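SusD-like carbohydrate binding protein BF1063 (Bacteroides fragilis NCTC 9343, PDB 3I4G) probably binds carbohydrate at the outer membrane as a member of the SusD family. Local coordinates at residues D286-Y291 with S309-D314; D295-P298 with P304-D307; D316-Y321 with R441-I446; A416-G419 with N424-P427. One frame throughout, in Å; residues are numbered along the deposited sequence.

In the fold
All four contacts lie on the same side of the chain's centre, within the SusD family region. Interactions 1 and 2 tie up the long loop between helix 285-288 and helix 317-322. Their centres are about 9 Å apart, and interaction 2 falls within the span that interaction 1 closes. Interaction 3 then joins helix 317-322 to helix 433-447. The centres of interactions 1 and 3 are about 10 Å apart. Interaction 4 joins the end of helix 414-418 to the loop that follows it, inside the span of interaction 3; the centres of interactions 3 and 4 are about 11 Å apart. Salt bridges Asp286-Arg445 and Glu443-Arg418 tie helix 433-447 to helices 285-288 and 414-418. Asp295 and Gly296 pack on Pro426.

Interaction 1: residues D286-Y291 with S309-D314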
# COMPACT_ATOMS: atom_id res chain seq x y z
N ASP A 286 -11.71 13.34 1.56
CA ASP A 286 -12.07 12.50 2.70
C ASP A 286 -10.85 12.11 3.52
O ASP A 286 -10.95 11.94 4.74
CB ASP A 286 -12.83 11.26 2.25
CG ASP A 286 -13.51 10.56 3.37
OD1 ASP A 286 -14.47 11.12 3.95
OD2 ASP A 286 -13.09 9.42 3.66
N LEU A 287 -9.68 11.95 2.87
CA LEU A 287 -8.44 11.72 3.65
C LEU A 287 -8.03 13.02 4.36
O LEU A 287 -7.73 13.01 5.56
CB LEU A 287 -7.31 11.23 2.76
CG LEU A 287 -5.94 11.15 3.43
CD1 LEU A 287 -5.93 10.27 4.70
CD2 LEU A 287 -4.86 10.67 2.44
N TYR A 288 -7.96 14.13 3.64
CA TYR A 288 -7.66 15.40 4.26
C TYR A 288 -8.47 15.66 5.54
O TYR A 288 -7.92 16.13 6.54
CB TYR A 288 -7.85 16.57 3.27
CG TYR A 288 -7.87 17.89 3.97
CD1 TYR A 288 -6.68 18.43 4.48
CD2 TYR A 288 -9.04 18.60 4.19
CE1 TYR A 288 -6.68 19.62 5.17
CE2 TYR A 288 -9.02 19.81 4.92
CZ TYR A 288 -7.82 20.26 5.40
OH TYR A 288 -7.74 21.47 6.12
N GLU A 289 -9.75 15.36 5.51
CA GLU A 289 -10.66 15.59 6.62
C GLU A 289 -10.52 14.61 7.78
O GLU A 289 -11.07 14.84 8.84
CB GLU A 289 -12.10 15.52 6.10
CG GLU A 289 -12.44 16.63 5.12
CD GLU A 289 -13.65 16.36 4.28
OE1 GLU A 289 -14.40 15.38 4.56
OE2 GLU A 289 -13.86 17.11 3.31
N SER A 290 -9.78 13.53 7.57
CA SER A 290 -9.71 12.47 8.57
C SER A 290 -8.74 12.79 9.72
O SER A 290 -8.96 12.34 10.85
CB SER A 290 -9.34 11.14 7.87
OG SER A 290 -9.53 10.08 8.79
N TYR A 291 -7.69 13.55 9.46
CA TYR A 291 -6.68 13.84 10.45
C TYR A 291 -7.27 14.63 11.62
O TYR A 291 -8.05 15.56 11.43
CB TYR A 291 -5.54 14.65 9.83
CG TYR A 291 -4.77 13.93 8.77
CD1 TYR A 291 -3.68 13.15 9.07
CD2 TYR A 291 -5.13 14.04 7.45
CE1 TYR A 291 -2.98 12.46 8.09
CE2 TYR A 291 -4.44 13.37 6.47
CZ TYR A 291 -3.38 12.58 6.78
OH TYR A 291 -2.67 11.90 5.80
N SER A 309 -6.49 29.13 4.70
CA SER A 309 -5.21 29.66 4.17
C SER A 309 -4.02 28.76 4.53
O SER A 309 -2.91 29.00 4.06
CB SER A 309 -4.95 31.09 4.67
OG SER A 309 -4.62 31.13 6.05
N ASN A 310 -4.22 27.78 5.40
CA ASN A 310 -3.15 26.86 5.78
C ASN A 310 -3.80 25.57 6.21
O ASN A 310 -4.09 25.34 7.38
CB ASN A 310 -2.26 27.45 6.86
CG ASN A 310 -1.05 26.57 7.13
OD1 ASN A 310 -1.01 25.36 6.77
ND2 ASN A 310 -0.04 27.16 7.76
N LEU A 311 -4.01 24.70 5.24
CA LEU A 311 -4.81 23.51 5.49
C LEU A 311 -4.26 22.54 6.49
O LEU A 311 -5.04 21.80 7.09
CB LEU A 311 -5.07 22.77 4.17
CG LEU A 311 -5.94 23.49 3.15
CD1 LEU A 311 -6.20 22.56 1.95
CD2 LEU A 311 -7.28 24.00 3.72
N GLY A 312 -2.95 22.54 6.72
CA GLY A 312 -2.37 21.62 7.70
C GLY A 312 -2.17 22.19 9.09
O GLY A 312 -1.75 21.48 10.00
N LYS A 313 -2.50 23.46 9.26
CA LYS A 313 -2.25 24.13 10.53
C LYS A 313 -3.17 23.62 11.64
O LYS A 313 -4.38 23.48 11.45
CB LYS A 313 -2.43 25.64 10.37
CG LYS A 313 -2.17 26.44 11.68
CD LYS A 313 -2.30 27.93 11.47
CE LYS A 313 -2.07 28.68 12.80
NZ LYS A 313 -2.30 30.13 12.61
N ASP A 314 -2.56 23.33 12.79
CA ASP A 314 -3.29 22.85 13.98
C ASP A 314 -3.88 21.45 13.73
O ASP A 314 -4.82 21.03 14.39
CB ASP A 314 -4.37 23.84 14.44
CG ASP A 314 -4.63 23.77 15.95
OD1 ASP A 314 -4.07 22.88 16.62
OD2 ASP A 314 -5.35 24.67 16.46
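The backbones stay well apart, with the CA atoms of Tyr288 and Leu311 8.7 Å from each other, where helix 285-288 faces a type I beta turn running from Asn310 to Lys313. The contact is made by one residue from each side. With chi1 at 166°, the Tyr288 ring is swung away from its own amide and reaches across to the turn. Tyr288 OH donates to Leu311 O at 2.9 Å. The hydroxyl lies in the carbonyl plane, on a lone pair, with a C=O...O angle of 120°. Leu311 O also sits at the edge of the ring, near its plane.

The Leu311 side chain crosses the tyrosine at about a right angle. Leu311 CD2 lies 3.5 Å from Tyr288 OH, and Leu311 CB lies 3.7 Å from Tyr288 CE1. The hydroxyl therefore meets a polar and an apolar part of the same residue. Both residues are buried, and the bond gives the Leu311 carbonyl a partner there. The turn is closed by Lys313 N bonding to Asn310 O at 3.1 Å.

Around the contact, Arg315 makes a cation-pi interaction with the Tyr288 ring, and Phe360 meets that ring too. Tyr288 also packs on Leu319 of helix 317-322, while Ser290 and Tyr291 reach helix 433-447.

Interaction 2: residues D295-P298 with P304-D307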
# COMPACT_ATOMS: atom_id res chain seq x y z
N ASP A 295 -4.92 18.62 19.28
CA ASP A 295 -5.35 18.14 20.60
C ASP A 295 -6.07 16.79 20.57
O ASP A 295 -6.60 16.32 21.58
CB ASP A 295 -6.23 19.20 21.31
CG ASP A 295 -7.60 19.34 20.70
OD1 ASP A 295 -7.88 18.77 19.61
OD2 ASP A 295 -8.45 20.02 21.34
N GLY A 296 -6.09 16.15 19.40
CA GLY A 296 -6.67 14.82 19.26
C GLY A 296 -8.15 14.75 19.02
O GLY A 296 -8.72 13.65 18.95
N THR A 297 -8.80 15.90 18.94
CA THR A 297 -10.23 15.95 18.69
C THR A 297 -10.47 15.87 17.16
O THR A 297 -9.57 16.17 16.36
CB THR A 297 -10.89 17.20 19.29
OG1 THR A 297 -10.30 18.37 18.75
CG2 THR A 297 -10.73 17.22 20.80
N PRO A 298 -11.65 15.40 16.74
CA PRO A 298 -11.92 15.22 15.32
C PRO A 298 -12.00 16.52 14.58
O PRO A 298 -12.45 17.55 15.11
CB PRO A 298 -13.30 14.53 15.27
CG PRO A 298 -13.58 14.11 16.65
CD PRO A 298 -12.78 14.93 17.59
N PRO A 304 -13.38 26.68 14.66
CA PRO A 304 -12.59 27.87 14.35
C PRO A 304 -11.10 27.62 14.08
O PRO A 304 -10.43 28.53 13.56
CB PRO A 304 -12.78 28.78 15.59
CG PRO A 304 -13.44 27.97 16.61
CD PRO A 304 -14.01 26.75 15.99
N ARG A 305 -10.58 26.45 14.46
CA ARG A 305 -9.19 26.10 14.15
C ARG A 305 -8.97 25.81 12.66
O ARG A 305 -7.83 25.80 12.20
CB ARG A 305 -8.74 24.89 14.96
CG ARG A 305 -8.59 25.21 16.44
CD ARG A 305 -8.39 23.99 17.24
NE ARG A 305 -9.62 23.23 17.33
CZ ARG A 305 -9.72 22.09 17.99
NH1 ARG A 305 -8.66 21.59 18.57
NH2 ARG A 305 -10.87 21.46 18.06
N TYR A 306 -10.04 25.50 11.90
CA TYR A 306 -9.91 25.31 10.46
C TYR A 306 -9.49 26.62 9.79
O TYR A 306 -10.17 27.65 9.92
CB TYR A 306 -11.20 24.81 9.84
CG TYR A 306 -11.24 24.90 8.34
CD1 TYR A 306 -10.30 24.24 7.59
CD2 TYR A 306 -12.21 25.64 7.68
CE1 TYR A 306 -10.31 24.32 6.18
CE2 TYR A 306 -12.23 25.72 6.28
CZ TYR A 306 -11.27 25.05 5.55
OH TYR A 306 -11.38 25.15 4.17
N ASP A 307 -8.37 26.56 9.08
CA ASP A 307 -7.82 27.73 8.40
C ASP A 307 -7.68 27.42 6.93
O ASP A 307 -6.74 26.70 6.55
CB ASP A 307 -6.44 28.08 8.96
CG ASP A 307 -5.93 29.43 8.47
OD1 ASP A 307 -6.41 29.91 7.43
OD2 ASP A 307 -5.06 30.01 9.16
O HOH W 1 -5.75 21.65 18.49
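Charge joins Asp295 to Arg305. Arg305 NH1 forms a salt bridge with Asp295 OD1 at 3.1 Å, and its hydrogen bond is weak. The carboxylate and guanidinium planes stand 86° apart, so this is no flat two-pronged pair. Arg305 bends at chi3 (-72°), which turns the guanidinium edge toward both partners. The stronger polar partner of this arginine is Asp303, which forms a salt bridge with NE. Phe293 adds a cation-pi interaction.

Hydrogen bonds through Thr297 complete the contact. Arg305 NH2 donates to Thr297 OG1 at 3.2 Å, with the oxygen tilted from the guanidinium plane. Thr297 OG1 donates a hydrogen bond to Asp295 OD1 at 2.6 Å, on the syn lone pair. Asp295 OD1 also accepts from Thr297 N at 3.1 Å, from above the carboxylate plane. These two bonds help hold the carboxylate in place beside the arginine.

One water bridges the two segments. It accepts from Arg305 NH1 at 2.9 Å and from Asp295 N at 3.2 Å.

This is a surface contact between two parts of the loop that connects helix 285-288 to helix 317-322. The bond from Thr297 N to Asp295 OD1 makes the 295-297 bend an Asx turn.

Interaction 3: residues D316-Y321 with R441-I446; sequences DPRLDY and RHERRI
Arg318 meets Glu443 end-on, with both terminal nitrogens bonded to one oxygen. Arg318 NH1 lies 2.8 Å and Arg318 NH2 2.9 Å from Glu443 OE2, which is in the guanidinium plane. A bend at chi2 (68°) brings the glutamate carboxylate round to this edge.

The close-packed part lies around this guanidinium. Ile446 CG2 sits over the centre of one face, 3.6 Å from Arg318 CZ. Asp316 grips another edge side-on: Arg318 NE bonds to Asp316 OD1 at 3.0 Å, nearly straight at 174°, and Arg318 NH2 bonds to Asp316 OD2 at 2.8 Å. With partners at two edges, the group is held against rotation. Two carboxylates, with Glu447 as a further partner, would probably stabilise its positive charge.

The contact is looser beside this group. Asp316 OD2 and Ile446 CG2 come no nearer than 4.0 Å as their side chains slide past each other. All four touching residues are buried, so neither part is a solvent face.

Asp316 OD1 also accepts from Arg318 N at 2.9 Å and thereby caps the helix. The motif is an N-capped helix start whose capping aspartate belongs to a buried salt-bridge network, joining helix 317-322 to helix 433-447.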
# COMPACT_ATOMS: atom_id res chain seq x y z
N ASP A 316 -2.92 17.12 12.97
CA ASP A 316 -1.96 16.01 13.12
C ASP A 316 -0.78 16.29 12.17
O ASP A 316 -0.99 16.52 10.99
CB ASP A 316 -2.68 14.73 12.75
CG ASP A 316 -1.91 13.46 13.09
OD1 ASP A 316 -0.71 13.36 12.79
OD2 ASP A 316 -2.56 12.53 13.59
N PRO A 317 0.47 16.23 12.68
CA PRO A 317 1.62 16.48 11.82
C PRO A 317 1.67 15.55 10.62
O PRO A 317 2.27 15.94 9.60
CB PRO A 317 2.83 16.24 12.76
CG PRO A 317 2.30 16.53 14.10
CD PRO A 317 0.88 16.05 14.08
N ARG A 318 1.06 14.36 10.72
CA ARG A 318 1.10 13.44 9.57
C ARG A 318 0.36 13.97 8.36
O ARG A 318 0.63 13.48 7.25
CB ARG A 318 0.55 12.06 9.97
CG ARG A 318 1.51 11.33 10.89
CD ARG A 318 0.92 10.10 11.49
NE ARG A 318 -0.07 10.44 12.53
CZ ARG A 318 -0.71 9.55 13.26
NH1 ARG A 318 -0.48 8.25 13.14
NH2 ARG A 318 -1.61 9.97 14.15
N LEU A 319 -0.54 14.96 8.53
CA LEU A 319 -1.21 15.52 7.35
C LEU A 319 -0.18 16.20 6.46
O LEU A 319 0.02 15.80 5.33
CB LEU A 319 -2.29 16.48 7.81
CG LEU A 319 -3.25 17.07 6.77
CD1 LEU A 319 -4.46 17.65 7.51
CD2 LEU A 319 -2.58 18.12 5.87
N ASP A 320 0.53 17.20 7.00
CA ASP A 320 1.55 17.86 6.20
C ASP A 320 2.68 16.91 5.83
O ASP A 320 3.32 17.11 4.79
CB ASP A 320 2.10 19.12 6.93
CG ASP A 320 1.19 20.33 6.82
OD1 ASP A 320 0.55 20.49 5.74
OD2 ASP A 320 1.16 21.15 7.79
N TYR A 321 2.97 15.88 6.62
CA TYR A 321 4.01 14.93 6.20
C TYR A 321 3.60 14.11 4.97
O TYR A 321 4.44 13.68 4.21
CB TYR A 321 4.38 13.93 7.29
CG TYR A 321 4.97 14.52 8.56
CD1 TYR A 321 5.70 15.67 8.55
CD2 TYR A 321 4.88 13.83 9.77
CE1 TYR A 321 6.27 16.20 9.72
CE2 TYR A 321 5.42 14.33 10.94
CZ TYR A 321 6.11 15.51 10.91
OH TYR A 321 6.69 16.06 12.06
N ARG A 441 -9.12 1.46 13.63
CA ARG A 441 -9.27 1.54 12.17
C ARG A 441 -8.91 2.91 11.69
O ARG A 441 -8.24 3.07 10.66
CB ARG A 441 -10.69 1.19 11.71
CG ARG A 441 -11.01 -0.27 11.92
CD ARG A 441 -12.31 -0.64 11.26
NE ARG A 441 -12.59 -2.07 11.44
CZ ARG A 441 -13.67 -2.67 10.94
NH1 ARG A 441 -14.60 -1.96 10.32
NH2 ARG A 441 -13.83 -3.99 11.11
N HIS A 442 -9.35 3.92 12.43
CA HIS A 442 -9.03 5.29 12.06
C HIS A 442 -7.53 5.58 12.19
O HIS A 442 -6.93 6.23 11.32
CB HIS A 442 -9.83 6.28 12.92
CG HIS A 442 -9.49 7.69 12.63
ND1 HIS A 442 -8.64 8.44 13.41
CD2 HIS A 442 -9.82 8.47 11.57
CE1 HIS A 442 -8.49 9.64 12.85
NE2 HIS A 442 -9.21 9.68 11.75
N GLU A 443 -6.89 5.12 13.27
CA GLU A 443 -5.48 5.36 13.43
C GLU A 443 -4.71 4.69 12.31
O GLU A 443 -3.75 5.25 11.81
CB GLU A 443 -5.01 4.88 14.81
CG GLU A 443 -3.59 5.29 15.11
CD GLU A 443 -3.47 6.81 15.28
OE1 GLU A 443 -4.43 7.50 15.74
OE2 GLU A 443 -2.38 7.34 15.00
N ARG A 444 -5.10 3.48 11.95
CA ARG A 444 -4.48 2.79 10.89
C ARG A 444 -4.61 3.58 9.58
O ARG A 444 -3.67 3.69 8.79
CB ARG A 444 -5.12 1.39 10.77
CG ARG A 444 -4.52 0.53 9.76
CD ARG A 444 -5.27 -0.83 9.77
NE ARG A 444 -4.73 -1.67 8.74
CZ ARG A 444 -3.81 -2.60 8.88
NH1 ARG A 444 -3.30 -2.91 10.08
NH2 ARG A 444 -3.42 -3.22 7.80
N ARG A 445 -5.78 4.14 9.31
CA ARG A 445 -6.00 4.98 8.12
C ARG A 445 -5.01 6.13 8.08
O ARG A 445 -4.36 6.39 7.06
CB ARG A 445 -7.43 5.53 8.10
CG ARG A 445 -7.72 6.29 6.86
CD ARG A 445 -9.07 6.93 6.79
NE ARG A 445 -9.29 7.46 5.41
CZ ARG A 445 -10.37 8.12 5.01
NH1 ARG A 445 -11.35 8.39 5.84
NH2 ARG A 445 -10.43 8.53 3.76
N ILE A 446 -4.88 6.83 9.19
CA ILE A 446 -3.98 7.97 9.23
C ILE A 446 -2.53 7.56 9.13
O ILE A 446 -1.76 8.07 8.32
CB ILE A 446 -4.21 8.78 10.54
CG1 ILE A 446 -5.62 9.35 10.61
CG2 ILE A 446 -3.16 9.88 10.70
CD1 ILE A 446 -6.07 10.14 9.39

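Interaction 4: residues A416-G419 with N424-P427; sequences AVRG and NMPP
Arg418 lays one face of its guanidinium against CB of Met425, a selenomethionine, with Arg418 NH2 3.7 Å from Met425 CB. The overlap is offset toward the rim of the group. It belongs to a tight chain reversal after helix 414-418, in which the loop folds back on the end of the helix.

The main chain closes the reversal. Met425 N donates to Arg418 O at 2.8 Å. The arginine side chain adds a second tie through Pro426 O. Arg418 NE reaches Pro426 O at 2.8 Å and Arg418 NH2 reaches it at 2.9 Å, a side-on grip by two nitrogens on one atom. The oxygen lies in the guanidinium plane. Arg418 NH2 meets a lone pair of Pro426 O in the carbonyl plane, while NE is tilted 35° from it. The bend at chi3 (66°) turns the guanidinium back toward the loop, and the two bonds resist its rotation.

Two nitrogens also serve other parts of the fold: NH1 forms a salt bridge with Glu443 of helix 433-447, and NH2 forms one with Glu292.

At the more exposed end, a water joins the segments, donating to Gly419 O at 2.7 Å and to Asn424 OD1 at 3.0 Å.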
# COMPACT_ATOMS: atom_id res chain seq x y z
N ALA A 416 2.32 4.09 21.06
CA ALA A 416 3.70 4.10 20.58
C ALA A 416 3.73 4.69 19.16
O ALA A 416 4.68 5.42 18.81
CB ALA A 416 4.28 2.69 20.61
N VAL A 417 2.70 4.41 18.37
CA VAL A 417 2.58 4.98 17.03
C VAL A 417 2.26 6.46 17.13
O VAL A 417 2.96 7.30 16.54
CB VAL A 417 1.49 4.26 16.24
CG1 VAL A 417 1.23 4.91 14.90
CG2 VAL A 417 1.92 2.80 16.03
N ARG A 418 1.31 6.82 17.96
CA ARG A 418 0.97 8.25 18.12
C ARG A 418 2.07 9.06 18.81
O ARG A 418 2.22 10.27 18.57
CB ARG A 418 -0.33 8.40 18.89
CG ARG A 418 -1.54 7.95 18.09
CD ARG A 418 -2.82 7.93 18.89
NE ARG A 418 -3.27 9.24 19.31
CZ ARG A 418 -3.98 10.09 18.56
NH1 ARG A 418 -4.26 9.83 17.29
NH2 ARG A 418 -4.34 11.25 19.09
N GLY A 419 2.81 8.40 19.68
CA GLY A 419 3.86 9.02 20.48
C GLY A 419 5.19 9.19 19.81
O GLY A 419 6.10 9.73 20.39
N ASN A 424 3.80 12.88 17.97
CA ASN A 424 3.51 13.30 19.35
C ASN A 424 2.05 13.69 19.57
O ASN A 424 1.74 14.76 20.12
CB ASN A 424 4.44 14.43 19.77
CG ASN A 424 4.39 14.69 21.26
OD1 ASN A 424 4.33 13.75 22.05
ND2 ASN A 424 4.44 15.96 21.64
N MSE A 425 1.16 12.82 19.11
CA MSE A 425 -0.26 13.04 19.28
C MSE A 425 -0.76 12.49 20.63
O MSE A 425 -0.18 11.55 21.14
CB MSE A 425 -1.02 12.43 18.11
CG MSE A 425 -0.83 13.23 16.83
SE MSE A 425 -1.76 14.97 16.85
CE MSE A 425 -3.52 14.30 16.68
N PRO A 426 -1.84 13.06 21.17
CA PRO A 426 -2.28 12.65 22.50
C PRO A 426 -2.65 11.18 22.61
O PRO A 426 -3.33 10.65 21.74
CB PRO A 426 -3.54 13.49 22.75
CG PRO A 426 -3.53 14.56 21.81
CD PRO A 426 -2.66 14.17 20.65
N PRO A 427 -2.24 10.53 23.70
CA PRO A 427 -2.54 9.10 23.83
C PRO A 427 -4.02 8.76 23.97
O PRO A 427 -4.83 9.55 24.46
CB PRO A 427 -1.79 8.70 25.11
CG PRO A 427 -1.53 9.94 25.83
CD PRO A 427 -1.41 11.01 24.81
O HOH W 2 6.05 11.37 22.54